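Local coordinates for protein HTH-type transcriptional regulator cbl (Escherichia coli K12, PDB 2FYI) that may act as an accessory transcriptional regulator of the cys regulon, a LysR-family protein represented here by its cofactor-binding domain, at residues 78-89 against 186-197. Residues are numbered along the deposited sequence; the frame is centred on the assembly and turned at random.
Sequences QLVAFPWFRWHH and FDANTVWLGLKR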
# COMPACT_ATOMS: atom_id res chain seq x y z
N GLN A 78 5.17 -8.54 -24.72
CA GLN A 78 5.03 -9.94 -24.31
C GLN A 78 3.74 -10.25 -23.59
O GLN A 78 3.51 -11.37 -23.16
CB GLN A 78 6.16 -10.36 -23.42
CG GLN A 78 7.42 -10.64 -24.14
CD GLN A 78 8.54 -10.82 -23.15
OE1 GLN A 78 8.39 -10.53 -21.93
NE2 GLN A 78 9.68 -11.32 -23.64
N LEU A 79 2.89 -9.26 -23.43
CA LEU A 79 1.61 -9.53 -22.82
C LEU A 79 0.48 -9.19 -23.77
O LEU A 79 0.69 -8.59 -24.81
CB LEU A 79 1.45 -8.78 -21.50
CG LEU A 79 2.58 -8.97 -20.48
CD1 LEU A 79 2.29 -8.09 -19.31
CD2 LEU A 79 2.74 -10.43 -20.06
N VAL A 80 -0.72 -9.61 -23.40
CA VAL A 80 -1.94 -9.29 -24.14
C VAL A 80 -2.93 -8.79 -23.09
O VAL A 80 -3.17 -9.48 -22.09
CB VAL A 80 -2.53 -10.57 -24.76
CG1 VAL A 80 -3.84 -10.26 -25.46
CG2 VAL A 80 -1.55 -11.22 -25.71
N ALA A 81 -3.52 -7.61 -23.29
CA ALA A 81 -4.35 -7.04 -22.25
C ALA A 81 -5.74 -6.72 -22.73
O ALA A 81 -5.93 -6.28 -23.86
CB ALA A 81 -3.69 -5.80 -21.70
N PHE A 82 -6.72 -6.96 -21.87
CA PHE A 82 -8.11 -6.64 -22.18
C PHE A 82 -8.60 -5.64 -21.17
O PHE A 82 -8.23 -5.71 -19.99
CB PHE A 82 -8.97 -7.89 -22.08
CG PHE A 82 -8.45 -9.05 -22.86
CD1 PHE A 82 -7.48 -9.89 -22.32
CD2 PHE A 82 -8.95 -9.35 -24.11
CE1 PHE A 82 -7.01 -11.01 -23.05
CE2 PHE A 82 -8.48 -10.47 -24.84
CZ PHE A 82 -7.51 -11.29 -24.30
N PRO A 83 -9.43 -4.70 -21.63
CA PRO A 83 -10.04 -3.65 -20.80
C PRO A 83 -11.08 -4.22 -19.84
O PRO A 83 -11.98 -4.95 -20.25
CB PRO A 83 -10.67 -2.71 -21.83
CG PRO A 83 -10.79 -3.50 -23.08
CD PRO A 83 -9.82 -4.63 -23.05
N TRP A 84 -10.95 -3.92 -18.57
CA TRP A 84 -11.95 -4.36 -17.63
C TRP A 84 -13.03 -3.29 -17.41
O TRP A 84 -14.21 -3.54 -17.68
CB TRP A 84 -11.31 -4.83 -16.34
CG TRP A 84 -12.26 -5.32 -15.36
CD1 TRP A 84 -13.59 -5.62 -15.56
CD2 TRP A 84 -11.99 -5.62 -13.99
NE1 TRP A 84 -14.14 -6.09 -14.40
CE2 TRP A 84 -13.18 -6.09 -13.42
CE3 TRP A 84 -10.84 -5.54 -13.20
CZ2 TRP A 84 -13.27 -6.46 -12.08
CZ3 TRP A 84 -10.92 -5.91 -11.87
CH2 TRP A 84 -12.13 -6.36 -11.33
N PHE A 85 -12.65 -2.10 -16.97
CA PHE A 85 -13.58 -0.98 -16.91
C PHE A 85 -12.80 0.34 -16.90
O PHE A 85 -11.58 0.33 -16.76
CB PHE A 85 -14.49 -1.07 -15.69
CG PHE A 85 -13.75 -1.09 -14.41
CD1 PHE A 85 -13.34 0.10 -13.81
CD2 PHE A 85 -13.37 -2.31 -13.82
CE1 PHE A 85 -12.61 0.09 -12.63
CE2 PHE A 85 -12.63 -2.33 -12.62
CZ PHE A 85 -12.25 -1.12 -12.03
N ARG A 86 -13.51 1.46 -17.07
CA ARG A 86 -12.88 2.78 -16.97
C ARG A 86 -13.19 3.54 -15.69
O ARG A 86 -14.19 3.29 -15.03
CB ARG A 86 -13.15 3.63 -18.19
CG ARG A 86 -12.47 3.03 -19.36
CD ARG A 86 -13.22 3.33 -20.61
NE ARG A 86 -12.48 4.31 -21.40
CZ ARG A 86 -12.66 5.64 -21.36
NH1 ARG A 86 -13.60 6.22 -20.59
NH2 ARG A 86 -11.89 6.40 -22.14
N TRP A 87 -12.28 4.43 -15.31
CA TRP A 87 -12.41 5.16 -14.06
C TRP A 87 -11.69 6.48 -14.07
O TRP A 87 -10.76 6.69 -14.86
CB TRP A 87 -11.89 4.34 -12.92
CG TRP A 87 -10.45 4.04 -13.01
CD1 TRP A 87 -9.88 2.97 -13.62
CD2 TRP A 87 -9.38 4.80 -12.43
NE1 TRP A 87 -8.52 3.01 -13.46
CE2 TRP A 87 -8.18 4.12 -12.73
CE3 TRP A 87 -9.32 5.99 -11.69
CZ2 TRP A 87 -6.93 4.59 -12.30
CZ3 TRP A 87 -8.07 6.45 -11.27
CH2 TRP A 87 -6.89 5.75 -11.58
N HIS A 88 -12.12 7.37 -13.17
CA HIS A 88 -11.60 8.73 -13.09
C HIS A 88 -11.12 9.05 -11.70
O HIS A 88 -11.56 8.46 -10.71
CB HIS A 88 -12.71 9.71 -13.36
CG HIS A 88 -13.08 9.84 -14.80
ND1 HIS A 88 -12.52 10.79 -15.62
CD2 HIS A 88 -13.96 9.15 -15.56
CE1 HIS A 88 -13.03 10.68 -16.84
NE2 HIS A 88 -13.91 9.70 -16.82
N HIS A 89 -10.24 10.03 -11.61
CA HIS A 89 -9.84 10.54 -10.31
C HIS A 89 -10.90 11.46 -9.75
O HIS A 89 -11.58 12.19 -10.49
CB HIS A 89 -8.55 11.31 -10.39
CG HIS A 89 -7.37 10.47 -10.73
ND1 HIS A 89 -6.78 10.50 -11.98
CD2 HIS A 89 -6.68 9.56 -10.00
CE1 HIS A 89 -5.77 9.65 -11.99
NE2 HIS A 89 -5.69 9.07 -10.80
N PHE A 186 -9.96 15.82 -15.62
CA PHE A 186 -8.95 14.83 -15.98
C PHE A 186 -9.48 13.78 -16.95
O PHE A 186 -10.69 13.53 -17.00
CB PHE A 186 -8.48 14.14 -14.72
CG PHE A 186 -8.00 15.08 -13.69
CD1 PHE A 186 -6.72 15.61 -13.75
CD2 PHE A 186 -8.82 15.43 -12.62
CE1 PHE A 186 -6.25 16.50 -12.76
CE2 PHE A 186 -8.35 16.32 -11.62
CZ PHE A 186 -7.07 16.85 -11.70
N ASP A 187 -8.60 13.16 -17.73
CA ASP A 187 -9.04 12.05 -18.56
C ASP A 187 -9.23 10.75 -17.79
O ASP A 187 -8.67 10.57 -16.69
CB ASP A 187 -8.07 11.83 -19.71
CG ASP A 187 -8.09 12.99 -20.69
OD1 ASP A 187 -9.06 13.81 -20.60
OD2 ASP A 187 -7.15 13.09 -21.52
N ALA A 188 -10.04 9.86 -18.38
CA ALA A 188 -10.33 8.51 -17.85
C ALA A 188 -9.12 7.61 -17.88
O ALA A 188 -8.25 7.77 -18.71
CB ALA A 188 -11.41 7.89 -18.66
N ASN A 189 -9.09 6.64 -16.97
CA ASN A 189 -8.08 5.58 -16.97
C ASN A 189 -8.75 4.25 -17.28
O ASN A 189 -9.97 4.14 -17.24
CB ASN A 189 -7.44 5.49 -15.59
CG ASN A 189 -6.92 6.82 -15.12
OD1 ASN A 189 -5.82 7.24 -15.50
ND2 ASN A 189 -7.72 7.51 -14.32
N THR A 190 -7.95 3.24 -17.56
CA THR A 190 -8.51 1.92 -17.81
C THR A 190 -7.82 0.89 -16.97
O THR A 190 -6.60 0.97 -16.74
CB THR A 190 -8.30 1.50 -19.23
OG1 THR A 190 -8.88 2.47 -20.09
CG2 THR A 190 -8.97 0.18 -19.44
N VAL A 191 -8.57 -0.10 -16.50
CA VAL A 191 -7.95 -1.17 -15.77
C VAL A 191 -7.88 -2.35 -16.70
O VAL A 191 -8.89 -2.74 -17.27
CB VAL A 191 -8.75 -1.60 -14.57
CG1 VAL A 191 -8.01 -2.70 -13.89
CG2 VAL A 191 -8.91 -0.46 -13.65
N TRP A 192 -6.68 -2.92 -16.84
CA TRP A 192 -6.44 -4.01 -17.76
C TRP A 192 -6.32 -5.34 -17.07
O TRP A 192 -5.83 -5.45 -15.92
CB TRP A 192 -5.17 -3.77 -18.54
CG TRP A 192 -5.19 -2.49 -19.28
CD1 TRP A 192 -4.74 -1.28 -18.84
CD2 TRP A 192 -5.68 -2.27 -20.61
NE1 TRP A 192 -4.93 -0.32 -19.81
CE2 TRP A 192 -5.50 -0.90 -20.91
CE3 TRP A 192 -6.24 -3.11 -21.58
CZ2 TRP A 192 -5.86 -0.34 -22.11
CZ3 TRP A 192 -6.61 -2.54 -22.80
CH2 TRP A 192 -6.41 -1.17 -23.04
N LEU A 193 -6.76 -6.35 -17.79
CA LEU A 193 -6.57 -7.71 -17.43
C LEU A 193 -5.56 -8.22 -18.45
O LEU A 193 -5.83 -8.16 -19.66
CB LEU A 193 -7.87 -8.42 -17.64
CG LEU A 193 -9.02 -7.89 -16.80
CD1 LEU A 193 -10.32 -7.96 -17.59
CD2 LEU A 193 -9.09 -8.66 -15.47
N GLY A 194 -4.41 -8.69 -17.97
CA GLY A 194 -3.37 -9.19 -18.86
C GLY A 194 -3.06 -10.67 -18.70
O GLY A 194 -3.20 -11.23 -17.61
N LEU A 195 -2.65 -11.31 -19.78
CA LEU A 195 -2.14 -12.68 -19.73
C LEU A 195 -0.86 -12.71 -20.53
O LEU A 195 -0.65 -11.84 -21.41
CB LEU A 195 -3.12 -13.66 -20.40
CG LEU A 195 -4.53 -13.66 -19.85
CD1 LEU A 195 -5.51 -14.31 -20.78
CD2 LEU A 195 -4.46 -14.39 -18.54
N LYS A 196 -0.02 -13.70 -20.26
CA LYS A 196 1.16 -13.92 -21.09
C LYS A 196 0.76 -14.34 -22.50
O LYS A 196 -0.08 -15.23 -22.69
CB LYS A 196 2.04 -14.98 -20.46
CG LYS A 196 3.33 -15.27 -21.17
CD LYS A 196 4.05 -16.29 -20.31
CE LYS A 196 5.05 -17.11 -21.08
NZ LYS A 196 6.29 -16.33 -21.18
N ARG A 197 1.35 -13.69 -23.49
CA ARG A 197 1.00 -13.98 -24.88
C ARG A 197 1.48 -15.35 -25.33
O ARG A 197 2.54 -15.81 -24.93
CB ARG A 197 1.59 -12.90 -25.77
CG ARG A 197 1.35 -13.07 -27.22
CD ARG A 197 2.05 -11.95 -27.90
NE ARG A 197 1.36 -10.69 -27.65
CZ ARG A 197 0.27 -10.31 -28.32
NH1 ARG A 197 -0.23 -11.11 -29.27
NH2 ARG A 197 -0.31 -9.14 -28.06
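With CG lodged between its backbone N and carbonyl carbon (chi1 63°), Trp87 spreads its indole over Asn189, whose CG stands opposite its own carbonyl carbon (chi1 -53°). Asn189 CB sits 3.6 Å from the centroid of the five-membered ring, a CH-pi contact over the face, and the amide, 31° from parallel, continues across the six-membered ring. Trp87 O is gripped twice, by Asn189 N at 2.7 Å and, from above the carbonyl plane, by Asn189 ND2 at 3.2 Å. Were Trp87 an alanine, the Asn189 side chain would probably lose its aromatic cover and Ser70 OG its indole N-H partner. Nearby, Val191 CG2 packs over the Phe85 ring, 4.2 Å from its centroid. The antiparallel pairing is irregular where Val191 O accepts from Trp84 N but Val191 N donates to Phe85 O, consistent with a classic beta bulge. Farther along, Arg197 lays its guanidinium face on Val80 CG2, and helices 203-212 and 218-226 cover Phe82 and Leu195. The two strands run between the lobes of the periplasmic-binding-protein-like fold, and their backbone bonding, carried on past the bulge and supplemented by the Asn189 side chain, probably makes this connection a firm one.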